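Local coordinates for protein 2-oxoglutarate-dependent dioxygenase DAO (Oryza sativa subsp. indica, PDB 6KUN) that probably catalyses the irreversible, 2-oxoglutarate-dependent oxidation of the auxin indole-3-acetic acid to inactive 2-oxoindole-3-acetic acid in an iron-dependent reaction, at residues D278-L283 against E293-L298; D255-P260 against R273-D278; V172-G177 against L227-H232. All blocks are in the same frame, centred on the assembly; numbering follows the deposited sequence.

Contact 1 (D278-L283 against E293-L298); sequences DDYRRL and EALARL. With IAC (1H-indol-3-ylacetic acid), chain H.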
loop_
_atom_site.group_PDB
_atom_site.type_symbol
_atom_site.label_atom_id
_atom_site.label_comp_id
_atom_site.label_asym_id
_atom_site.label_seq_id
_atom_site.Cartn_x
_atom_site.Cartn_y
_atom_site.Cartn_z
ATOM N N ASP B 278 21.751 -0.552 -29.843
ATOM C CA ASP B 278 22.915 -1.215 -29.272
ATOM C C ASP B 278 24.137 -0.305 -29.327
ATOM O O ASP B 278 24.826 -0.118 -28.324
ATOM C CB ASP B 278 23.200 -2.526 -30.007
ATOM C CG ASP B 278 24.199 -3.399 -29.274
ATOM O OD1 ASP B 278 23.870 -3.887 -28.173
ATOM O OD2 ASP B 278 25.315 -3.598 -29.799
ATOM N N ASP B 279 24.404 0.264 -30.501
ATOM C CA ASP B 279 25.534 1.171 -30.656
ATOM C C ASP B 279 25.399 2.396 -29.754
ATOM O O ASP B 279 26.392 2.928 -29.255
ATOM C CB ASP B 279 25.670 1.607 -32.116
ATOM C CG ASP B 279 26.131 0.468 -33.036
ATOM O OD1 ASP B 279 26.591 -0.574 -32.524
ATOM O OD2 ASP B 279 25.982 0.621 -34.273
ATOM N N TYR B 280 24.182 2.901 -29.573
ATOM C CA TYR B 280 24.024 4.057 -28.701
ATOM C C TYR B 280 24.331 3.690 -27.254
ATOM O O TYR B 280 24.970 4.470 -26.541
ATOM C CB TYR B 280 22.609 4.652 -28.836
ATOM C CG TYR B 280 22.442 5.846 -27.952
ATOM C CD1 TYR B 280 23.227 6.987 -28.119
ATOM C CD2 TYR B 280 21.552 5.810 -26.895
ATOM C CE1 TYR B 280 23.100 8.061 -27.259
ATOM C CE2 TYR B 280 21.423 6.868 -26.047
ATOM C CZ TYR B 280 22.190 7.981 -26.231
ATOM O OH TYR B 280 22.029 9.012 -25.356
ATOM N N ARG B 281 23.917 2.485 -26.814
ATOM C CA ARG B 281 24.294 2.018 -25.475
ATOM C C ARG B 281 25.804 1.948 -25.290
ATOM O O ARG B 281 26.329 2.378 -24.262
ATOM C CB ARG B 281 23.679 0.650 -25.215
ATOM C CG ARG B 281 22.206 0.677 -24.960
ATOM C CD ARG B 281 21.685 -0.707 -24.567
ATOM N NE ARG B 281 22.283 -1.225 -23.340
ATOM C CZ ARG B 281 22.228 -2.505 -22.971
ATOM N NH1 ARG B 281 21.599 -3.371 -23.739
ATOM N NH2 ARG B 281 22.790 -2.901 -21.847
ATOM N N ARG B 282 26.511 1.376 -26.275
ATOM C CA ARG B 282 27.967 1.375 -26.262
ATOM C C ARG B 282 28.505 2.781 -26.067
ATOM O O ARG B 282 29.398 3.013 -25.239
ATOM C CB ARG B 282 28.510 0.822 -27.576
ATOM C CG ARG B 282 28.199 -0.597 -27.873
ATOM C CD ARG B 282 28.892 -1.004 -29.198
ATOM N NE ARG B 282 30.339 -0.795 -29.152
ATOM C CZ ARG B 282 31.222 -1.736 -28.831
ATOM N NH1 ARG B 282 30.815 -2.958 -28.522
ATOM N NH2 ARG B 282 32.511 -1.477 -28.809
ATOM N N LEU B 283 27.981 3.733 -26.855
ATOM C CA LEU B 283 28.461 5.108 -26.805
ATOM C C LEU B 283 28.254 5.729 -25.429
ATOM O O LEU B 283 29.117 6.466 -24.953
ATOM C CB LEU B 283 27.762 5.939 -27.882
ATOM C CG LEU B 283 28.276 7.363 -28.134
ATOM C CD1 LEU B 283 29.631 7.361 -28.786
ATOM C CD2 LEU B 283 27.252 8.148 -28.978
ATOM N N GLU B 293 23.602 13.496 -23.025
ATOM C CA GLU B 293 24.603 14.301 -23.718
ATOM C C GLU B 293 25.096 13.586 -24.965
ATOM O O GLU B 293 25.381 14.220 -25.981
ATOM C CB GLU B 293 25.796 14.616 -22.799
ATOM C CG GLU B 293 25.402 15.077 -21.388
ATOM C CD GLU B 293 25.340 13.901 -20.431
ATOM O OE1 GLU B 293 25.664 14.077 -19.249
ATOM O OE2 GLU B 293 25.002 12.787 -20.906
ATOM N N ALA B 294 25.213 12.257 -24.907
ATOM C CA ALA B 294 25.752 11.517 -26.040
ATOM C C ALA B 294 24.869 11.626 -27.277
ATOM O O ALA B 294 25.341 11.370 -28.382
ATOM C CB ALA B 294 25.943 10.047 -25.671
ATOM N N LEU B 295 23.591 11.982 -27.143
ATOM C CA LEU B 295 22.804 12.149 -28.366
ATOM C C LEU B 295 23.336 13.271 -29.241
ATOM O O LEU B 295 23.084 13.287 -30.445
ATOM C CB LEU B 295 21.341 12.433 -28.072
ATOM C CG LEU B 295 20.459 11.230 -27.777
ATOM C CD1 LEU B 295 19.016 11.748 -27.594
ATOM C CD2 LEU B 295 20.509 10.156 -28.829
ATOM N N ALA B 296 24.014 14.256 -28.655
ATOM C CA ALA B 296 24.542 15.344 -29.479
ATOM C C ALA B 296 25.616 14.838 -30.425
ATOM O O ALA B 296 25.866 15.449 -31.463
ATOM C CB ALA B 296 25.107 16.467 -28.611
ATOM N N ARG B 297 26.246 13.706 -30.109
ATOM C CA ARG B 297 27.205 13.151 -31.047
ATOM C C ARG B 297 26.522 12.525 -32.250
ATOM O O ARG B 297 27.213 12.107 -33.172
ATOM C CB ARG B 297 28.070 12.122 -30.317
ATOM C CG ARG B 297 28.638 12.680 -29.023
ATOM C CD ARG B 297 29.355 11.637 -28.256
ATOM N NE ARG B 297 29.964 12.156 -27.046
ATOM C CZ ARG B 297 31.156 12.735 -26.997
ATOM N NH1 ARG B 297 31.862 12.895 -28.109
ATOM N NH2 ARG B 297 31.638 13.163 -25.844
ATOM N N LEU B 298 25.193 12.446 -32.261
ATOM C CA LEU B 298 24.435 11.793 -33.321
ATOM C C LEU B 298 23.617 12.780 -34.162
ATOM O O LEU B 298 22.685 12.371 -34.860
ATOM C CB LEU B 298 23.543 10.714 -32.700
ATOM C CG LEU B 298 24.351 9.635 -31.979
ATOM C CD1 LEU B 298 23.531 8.611 -31.231
ATOM C CD2 LEU B 298 25.214 8.922 -33.023
HETATM C C IAC H . 22.979 2.753 -20.212
HETATM C C1 IAC H . 23.150 1.561 -19.592
HETATM C C2 IAC H . 24.059 1.433 -18.512
HETATM C C3 IAC H . 24.767 2.530 -18.084
HETATM C C4 IAC H . 24.581 3.749 -18.711
HETATM C C5 IAC H . 23.714 3.840 -19.771
HETATM C C7 IAC H . 22.349 0.670 -20.197
HETATM C C8 IAC H . 21.659 1.301 -21.217
HETATM C C17 IAC H . 22.093 -0.819 -19.983
HETATM C C18 IAC H . 21.114 -1.094 -18.856
HETATM N N IAC H . 22.058 2.601 -21.222
HETATM O O2 IAC H . 21.306 -2.112 -18.134
HETATM O O3 IAC H . 20.121 -0.340 -18.665
#

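Contact 2 (D255-P260 against R273-D278); sequences DTVSAP and REFKYD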
loop_
_atom_site.group_PDB
_atom_site.type_symbol
_atom_site.label_atom_id
_atom_site.label_comp_id
_atom_site.label_asym_id
_atom_site.label_seq_id
_atom_site.Cartn_x
_atom_site.Cartn_y
_atom_site.Cartn_z
ATOM N N ASP B 255 16.380 -3.032 -34.086
ATOM C CA ASP B 255 17.327 -2.211 -33.345
ATOM C C ASP B 255 17.601 -0.840 -33.963
ATOM O O ASP B 255 18.452 -0.093 -33.445
ATOM C CB ASP B 255 18.659 -2.912 -33.137
ATOM C CG ASP B 255 19.363 -2.479 -31.856
ATOM O OD1 ASP B 255 18.703 -2.437 -30.796
ATOM O OD2 ASP B 255 20.575 -2.192 -31.893
ATOM N N THR B 256 16.882 -0.435 -34.996
ATOM C CA THR B 256 17.183 0.849 -35.608
ATOM C C THR B 256 16.312 1.970 -35.055
ATOM O O THR B 256 15.087 1.866 -35.069
ATOM C CB THR B 256 16.994 0.798 -37.132
ATOM O OG1 THR B 256 18.001 -0.022 -37.694
ATOM C CG2 THR B 256 17.082 2.184 -37.740
ATOM N N VAL B 257 16.959 3.071 -34.664
ATOM C CA VAL B 257 16.271 4.260 -34.173
ATOM C C VAL B 257 16.232 5.283 -35.296
ATOM O O VAL B 257 17.264 5.866 -35.661
ATOM C CB VAL B 257 16.960 4.825 -32.923
ATOM C CG1 VAL B 257 16.184 6.035 -32.418
ATOM C CG2 VAL B 257 17.086 3.750 -31.841
ATOM N N SER B 258 15.030 5.540 -35.834
ATOM C CA SER B 258 14.859 6.566 -36.856
ATOM C C SER B 258 13.485 7.212 -36.750
ATOM O O SER B 258 12.465 6.529 -36.739
ATOM C CB SER B 258 15.029 5.968 -38.267
ATOM O OG SER B 258 14.971 7.023 -39.226
ATOM N N ALA B 259 13.469 8.531 -36.646
ATOM C CA ALA B 259 12.223 9.248 -36.502
ATOM C C ALA B 259 11.312 8.972 -37.689
ATOM O O ALA B 259 11.802 8.791 -38.811
ATOM C CB ALA B 259 12.481 10.748 -36.373
ATOM N N PRO B 260 10.004 8.882 -37.480
ATOM C CA PRO B 260 9.077 8.799 -38.620
ATOM C C PRO B 260 9.012 10.104 -39.407
ATOM O O PRO B 260 9.144 11.202 -38.857
ATOM C CB PRO B 260 7.732 8.475 -37.946
ATOM C CG PRO B 260 8.113 7.903 -36.552
ATOM C CD PRO B 260 9.350 8.625 -36.171
ATOM N N ARG B 273 20.843 11.539 -36.870
ATOM C CA ARG B 273 21.039 10.482 -37.854
ATOM C C ARG B 273 20.415 9.198 -37.323
ATOM O O ARG B 273 20.248 9.020 -36.105
ATOM C CB ARG B 273 22.535 10.287 -38.151
ATOM C CG ARG B 273 23.277 9.415 -37.190
ATOM C CD ARG B 273 24.796 9.585 -37.344
ATOM N NE ARG B 273 25.222 10.948 -37.044
ATOM C CZ ARG B 273 26.395 11.273 -36.507
ATOM N NH1 ARG B 273 27.271 10.329 -36.197
ATOM N NH2 ARG B 273 26.678 12.539 -36.265
ATOM N N GLU B 274 20.072 8.298 -38.246
ATOM C CA GLU B 274 19.647 6.956 -37.859
ATOM C C GLU B 274 20.801 6.257 -37.139
ATOM O O GLU B 274 21.972 6.452 -37.493
ATOM C CB GLU B 274 19.217 6.135 -39.072
ATOM C CG GLU B 274 18.029 6.712 -39.834
ATOM C CD GLU B 274 17.574 5.830 -40.985
ATOM O OE1 GLU B 274 18.253 4.831 -41.300
ATOM O OE2 GLU B 274 16.536 6.155 -41.588
ATOM N N PHE B 275 20.465 5.471 -36.103
ATOM C CA PHE B 275 21.455 4.732 -35.352
ATOM C C PHE B 275 20.854 3.442 -34.805
ATOM O O PHE B 275 19.628 3.280 -34.675
ATOM C CB PHE B 275 22.099 5.594 -34.248
ATOM C CG PHE B 275 21.131 6.078 -33.179
ATOM C CD1 PHE B 275 20.433 7.272 -33.350
ATOM C CD2 PHE B 275 20.955 5.366 -32.017
ATOM C CE1 PHE B 275 19.555 7.711 -32.374
ATOM C CE2 PHE B 275 20.095 5.794 -31.031
ATOM C CZ PHE B 275 19.392 6.955 -31.218
ATOM N N LYS B 276 21.764 2.499 -34.497
ATOM C CA LYS B 276 21.408 1.264 -33.824
ATOM C C LYS B 276 21.416 1.492 -32.317
ATOM O O LYS B 276 22.408 1.987 -31.757
ATOM C CB LYS B 276 22.414 0.158 -34.171
ATOM C CG LYS B 276 22.392 -0.258 -35.653
ATOM C CD LYS B 276 21.095 -0.991 -36.027
ATOM C CE LYS B 276 21.259 -1.813 -37.307
ATOM N NZ LYS B 276 22.468 -2.704 -37.275
ATOM N N TYR B 277 20.330 1.081 -31.660
ATOM C CA TYR B 277 20.207 1.277 -30.223
ATOM C C TYR B 277 21.384 0.667 -29.463
ATOM O O TYR B 277 21.975 1.310 -28.572
ATOM C CB TYR B 277 18.890 0.670 -29.749
ATOM C CG TYR B 277 18.748 0.703 -28.257
ATOM C CD1 TYR B 277 18.729 1.915 -27.592
ATOM C CD2 TYR B 277 18.625 -0.469 -27.504
ATOM C CE1 TYR B 277 18.610 1.972 -26.230
ATOM C CE2 TYR B 277 18.482 -0.415 -26.146
ATOM C CZ TYR B 277 18.483 0.800 -25.498
ATOM O OH TYR B 277 18.345 0.870 -24.123
ATOM N N ASP B 278 21.751 -0.552 -29.843
ATOM C CA ASP B 278 22.915 -1.215 -29.272
ATOM C C ASP B 278 24.137 -0.305 -29.327
ATOM O O ASP B 278 24.826 -0.118 -28.324
ATOM C CB ASP B 278 23.200 -2.526 -30.007
ATOM C CG ASP B 278 24.199 -3.399 -29.274
ATOM O OD1 ASP B 278 23.870 -3.887 -28.173
ATOM O OD2 ASP B 278 25.315 -3.598 -29.799
HETATM O O HOH W 1 17.753 8.597 -35.092
#

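Contact 3 (V172-G177 against L227-H232); sequences VHTDSG and LHNVKH. With AKG (2-oxoglutaric acid), chain G; IAC (1H-indol-3-ylacetic acid), chain H.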
loop_
_atom_site.group_PDB
_atom_site.type_symbol
_atom_site.label_atom_id
_atom_site.label_comp_id
_atom_site.label_asym_id
_atom_site.label_seq_id
_atom_site.Cartn_x
_atom_site.Cartn_y
_atom_site.Cartn_z
ATOM N N VAL B 172 22.174 11.223 -11.295
ATOM C CA VAL B 172 21.345 11.824 -12.336
ATOM C C VAL B 172 21.648 11.200 -13.700
ATOM O O VAL B 172 22.773 11.276 -14.191
ATOM C CB VAL B 172 21.550 13.347 -12.405
ATOM C CG1 VAL B 172 20.636 13.879 -13.515
ATOM C CG2 VAL B 172 21.259 14.018 -11.090
ATOM N N HIS B 173 20.606 10.722 -14.368
ATOM C CA HIS B 173 20.773 10.118 -15.671
ATOM C C HIS B 173 19.444 10.161 -16.399
ATOM O O HIS B 173 18.396 10.460 -15.817
ATOM C CB HIS B 173 21.227 8.671 -15.539
ATOM C CG HIS B 173 20.191 7.802 -14.894
ATOM N ND1 HIS B 173 19.772 7.988 -13.592
ATOM C CD2 HIS B 173 19.455 6.779 -15.377
ATOM C CE1 HIS B 173 18.848 7.097 -13.292
ATOM N NE2 HIS B 173 18.642 6.350 -14.357
ATOM N N THR B 174 19.501 9.814 -17.674
ATOM C CA THR B 174 18.320 9.537 -18.481
ATOM C C THR B 174 18.326 8.032 -18.717
ATOM O O THR B 174 19.370 7.407 -18.674
ATOM C CB THR B 174 18.316 10.280 -19.822
ATOM O OG1 THR B 174 19.498 9.935 -20.570
ATOM C CG2 THR B 174 18.200 11.798 -19.632
ATOM N N ASP B 175 17.159 7.479 -19.006
ATOM C CA ASP B 175 17.089 6.138 -19.551
ATOM C C ASP B 175 17.487 6.190 -21.020
ATOM O O ASP B 175 17.055 7.087 -21.742
ATOM C CB ASP B 175 15.672 5.573 -19.436
ATOM C CG ASP B 175 15.191 5.468 -18.004
ATOM O OD1 ASP B 175 16.035 5.434 -17.083
ATOM O OD2 ASP B 175 13.969 5.408 -17.804
ATOM N N SER B 176 18.246 5.184 -21.485
ATOM C CA SER B 176 18.687 5.186 -22.877
ATOM C C SER B 176 17.537 4.882 -23.832
ATOM O O SER B 176 17.560 5.321 -24.997
ATOM C CB SER B 176 19.795 4.142 -23.088
ATOM O OG SER B 176 19.330 2.856 -22.745
ATOM N N GLY B 177 16.525 4.155 -23.346
ATOM C CA GLY B 177 15.473 3.609 -24.172
ATOM C C GLY B 177 14.368 4.585 -24.521
ATOM O O GLY B 177 14.480 5.798 -24.347
ATOM N N LEU B 227 9.693 14.814 -27.920
ATOM C CA LEU B 227 9.449 14.280 -26.568
ATOM C C LEU B 227 10.741 14.378 -25.775
ATOM O O LEU B 227 11.802 13.957 -26.264
ATOM C CB LEU B 227 8.974 12.838 -26.618
ATOM C CG LEU B 227 7.766 12.469 -27.471
ATOM C CD1 LEU B 227 7.563 10.975 -27.450
ATOM C CD2 LEU B 227 6.543 13.166 -27.005
ATOM N N HIS B 228 10.640 14.920 -24.568
ATOM C CA HIS B 228 11.794 15.250 -23.753
ATOM C C HIS B 228 12.302 14.017 -23.008
ATOM O O HIS B 228 11.548 13.390 -22.258
ATOM C CB HIS B 228 11.422 16.323 -22.724
ATOM C CG HIS B 228 12.549 16.701 -21.810
ATOM N ND1 HIS B 228 13.725 17.254 -22.279
ATOM C CD2 HIS B 228 12.696 16.581 -20.467
ATOM C CE1 HIS B 228 14.538 17.478 -21.256
ATOM N NE2 HIS B 228 13.932 17.097 -20.144
ATOM N N ASN B 229 13.590 13.715 -23.166
ATOM C CA ASN B 229 14.218 12.642 -22.401
ATOM C C ASN B 229 14.578 13.194 -21.020
ATOM O O ASN B 229 15.483 14.023 -20.875
ATOM C CB ASN B 229 15.430 12.075 -23.123
ATOM C CG ASN B 229 16.375 13.121 -23.623
ATOM O OD1 ASN B 229 15.970 14.237 -24.008
ATOM N ND2 ASN B 229 17.653 12.777 -23.656
ATOM N N VAL B 230 13.850 12.737 -20.002
ATOM C CA VAL B 230 13.836 13.418 -18.718
ATOM C C VAL B 230 15.025 12.974 -17.878
ATOM O O VAL B 230 15.324 11.787 -17.771
ATOM C CB VAL B 230 12.492 13.161 -18.009
ATOM C CG1 VAL B 230 12.222 11.627 -17.780
ATOM C CG2 VAL B 230 12.452 13.904 -16.699
ATOM N N LYS B 231 15.727 13.937 -17.287
ATOM C CA LYS B 231 16.768 13.623 -16.332
ATOM C C LYS B 231 16.111 13.335 -14.993
ATOM O O LYS B 231 15.190 14.059 -14.584
ATOM C CB LYS B 231 17.785 14.738 -16.195
ATOM C CG LYS B 231 18.571 15.033 -17.466
ATOM C CD LYS B 231 19.631 16.105 -17.173
ATOM C CE LYS B 231 20.522 16.382 -18.389
ATOM N NZ LYS B 231 21.512 17.458 -18.100
ATOM N N HIS B 232 16.584 12.262 -14.338
ATOM C CA HIS B 232 16.015 11.865 -13.070
ATOM C C HIS B 232 17.072 11.248 -12.173
ATOM O O HIS B 232 18.131 10.790 -12.618
ATOM C CB HIS B 232 14.817 10.900 -13.215
ATOM C CG HIS B 232 15.137 9.613 -13.920
ATOM N ND1 HIS B 232 15.251 9.521 -15.287
ATOM C CD2 HIS B 232 15.320 8.360 -13.447
ATOM C CE1 HIS B 232 15.516 8.275 -15.626
ATOM N NE2 HIS B 232 15.559 7.549 -14.530
HETATM C C1 AKG G . 15.167 4.440 -13.283
HETATM O O1 AKG G . 13.931 4.252 -13.300
HETATM O O2 AKG G . 15.882 4.233 -14.287
HETATM C C2 AKG G . 15.794 4.917 -12.054
HETATM O O5 AKG G . 16.410 5.970 -12.047
HETATM C C3 AKG G . 15.676 4.099 -10.789
HETATM C C4 AKG G . 14.259 3.554 -10.668
HETATM C C5 AKG G . 14.134 2.758 -9.391
HETATM O O3 AKG G . 13.390 3.195 -8.486
HETATM O O4 AKG G . 14.778 1.691 -9.287
HETATM C C IAC H . 22.979 2.753 -20.212
HETATM C C1 IAC H . 23.150 1.561 -19.592
HETATM C C2 IAC H . 24.059 1.433 -18.512
HETATM C C3 IAC H . 24.767 2.530 -18.084
HETATM C C4 IAC H . 24.581 3.749 -18.711
HETATM C C5 IAC H . 23.714 3.840 -19.771
HETATM C C7 IAC H . 22.349 0.670 -20.197
HETATM C C8 IAC H . 21.659 1.301 -21.217
HETATM C C17 IAC H . 22.093 -0.819 -19.983
HETATM C C18 IAC H . 21.114 -1.094 -18.856
HETATM N N IAC H . 22.058 2.601 -21.222
HETATM O O2 IAC H . 21.306 -2.112 -18.134
HETATM O O3 IAC H . 20.121 -0.340 -18.665
HETATM O O HOH W 2 14.805 9.479 -19.034
#

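Contact 1 (D278-L283 against E293-L298)
Although Tyr280 carries a hydroxyl, no hydrogen bond crosses from 278-283 to 293-298; even Tyr280 OH only packs against Leu295 CG. Its ring leaves helix 277-287 with CG anti to the backbone N (chi1 -180°), a torsion that carries it out toward the C-terminal segment as a flat wedge among three aliphatic side chains. Leu295 covers one face: its CD2 stands 4.1 Å from the ring centroid, 29° off the ring normal, in a CH-pi contact, and the two side chains cross at about a right angle. Leu298 approaches obliquely, bringing CD1 to 3.5 Å from Tyr280 CD1. Ala294 CB, also oblique but from the other side of the ring plane, comes to 3.8 Å from Tyr280 CE1. One helical turn on, Leu283 uses a single branch, CD2, which lies 4.0 Å from Ala294 CB and also touches the CD methylene of Arg297. The polar ends point to other partners: Tyr280 OH is hydrogen-bonded to Asp217, while Arg297 NE forms a salt bridge with Glu289. Arg281, on the same helix but taking no part in this packing, belongs to the indole-3-acetic acid pocket. The chain end is thus packed against a helix that also serves the auxin site. Chemically, dispersion and CH-pi contacts hold the two segments to each other, while the buried phenol is satisfied by the Asp217 carboxylate.

Contact 2 (D255-P260 against R273-D278)
Phe275 offers one ring face to Val257, whose CB sits over it 3.8 Å from the centroid and 16° off the normal, while the carbonyl oxygen of Arg273 lies in plane at the ring edge. Tyr277 is met at its edge and in plane by Asp255 OD1, with carboxylate and ring 73° apart. Val257 and Phe275 belong to a two-stranded antiparallel sheet, 256-257 with 275-276, that runs directly into helix 277-287; Asp255 and Tyr277 lie just beyond it. In the hydrogen-bonded pair, Val257 N reaches Phe275 O at 2.7 Å, and the return bond from Phe275 N to Val257 O is longer, at 3.3 Å. Phe275 CG stands between the backbone N and the carbonyl carbon (chi1 63°), which swings the ring back across Val257 so that both branches touch it. On the other face of the sheet, Thr256 OG1 lies against the bent chain of Lys276. Asp255 grips the start of the helix twice. Its backbone O takes the N-H of Tyr277 at 2.8 Å, and its OD2 accepts Asp278 N at 2.9 Å on the syn side, so a residue distant in sequence satisfies the early amides after the N-cap Lys276. The phenol of Tyr277 is directed to Ser176 of the auxin pocket. Ser258 OG donates to Glu274 OE2 from above the carboxylate plane, and one water donates to Val257 O and to Arg273 O.

Contact 3 (V172-G177 against L227-H232)
His173 and His232 converge with their imidazoles set obliquely, centroids 4.3 Å apart and planes at 53°, and Asp175 joins them in the predicted iron site, a facial triad of two histidines and one carboxylate, of this jelly-roll (double-stranded beta-helix) dioxygenase. His173-Thr174-Asp175 is the HxD part of the triad, and His232 the distal histidine. The backbones fix the pairing: His173 and His232 form an antiparallel hydrogen-bonded pair in which each N donates to the other's O at 3.0 Å. In both residues CG stands between the backbone N and the carbonyl carbon, turning the rings to the same face of the sheet and toward one another. Each ND1 is engaged by a backbone oxygen, that of His173 by Gln171 O and that of His232 weakly by Val230 O, which helps to fix the rotation of the rings and leaves both NE2 atoms facing the site. There both NE2 atoms make weak hydrogen bonds to O2 of the bound 2-oxoglutarate, which lies in plane at the edge of either ring. Asp175 meets the His232 ring edge-on, its OD1 in the ring plane and 3.2 Å from His232 CE1, with the carboxylate turned 81° to that ring; Thr180 holds its OD2. Beyond the triad, Ser176 OG lies 3.1 Å from the indole N of indole-3-acetic acid. Thr174 packs CG2 against the Asn229 and Val230 carbonyls and the chain of Lys231. Beside it, a water accepts from Asp175 N and donates to Val230 O at 2.7 Å.

Read from the N terminus, the three contacts follow in series, none nested in or crossing another. Contact 3 closes first and spans the longest loop, 49 residues that include strands of both jelly-roll sheets and helix 217-222. Contact 2 then closes a 12-residue loop lacking helix and strand, after strand 242-249, and contact 1 fastens the C-terminal segment back onto helix 277-287 across nine residues. Contacts 1 and 2 share Asp278 and adjoin through Phe275, Tyr280 and Leu298. Tyr277 links contact 2 to Ser176 of contact 3, while Asp217 bonds to both Tyr280 and Thr174, tying the C-terminal helix to the segment that carries two of the predicted iron ligands.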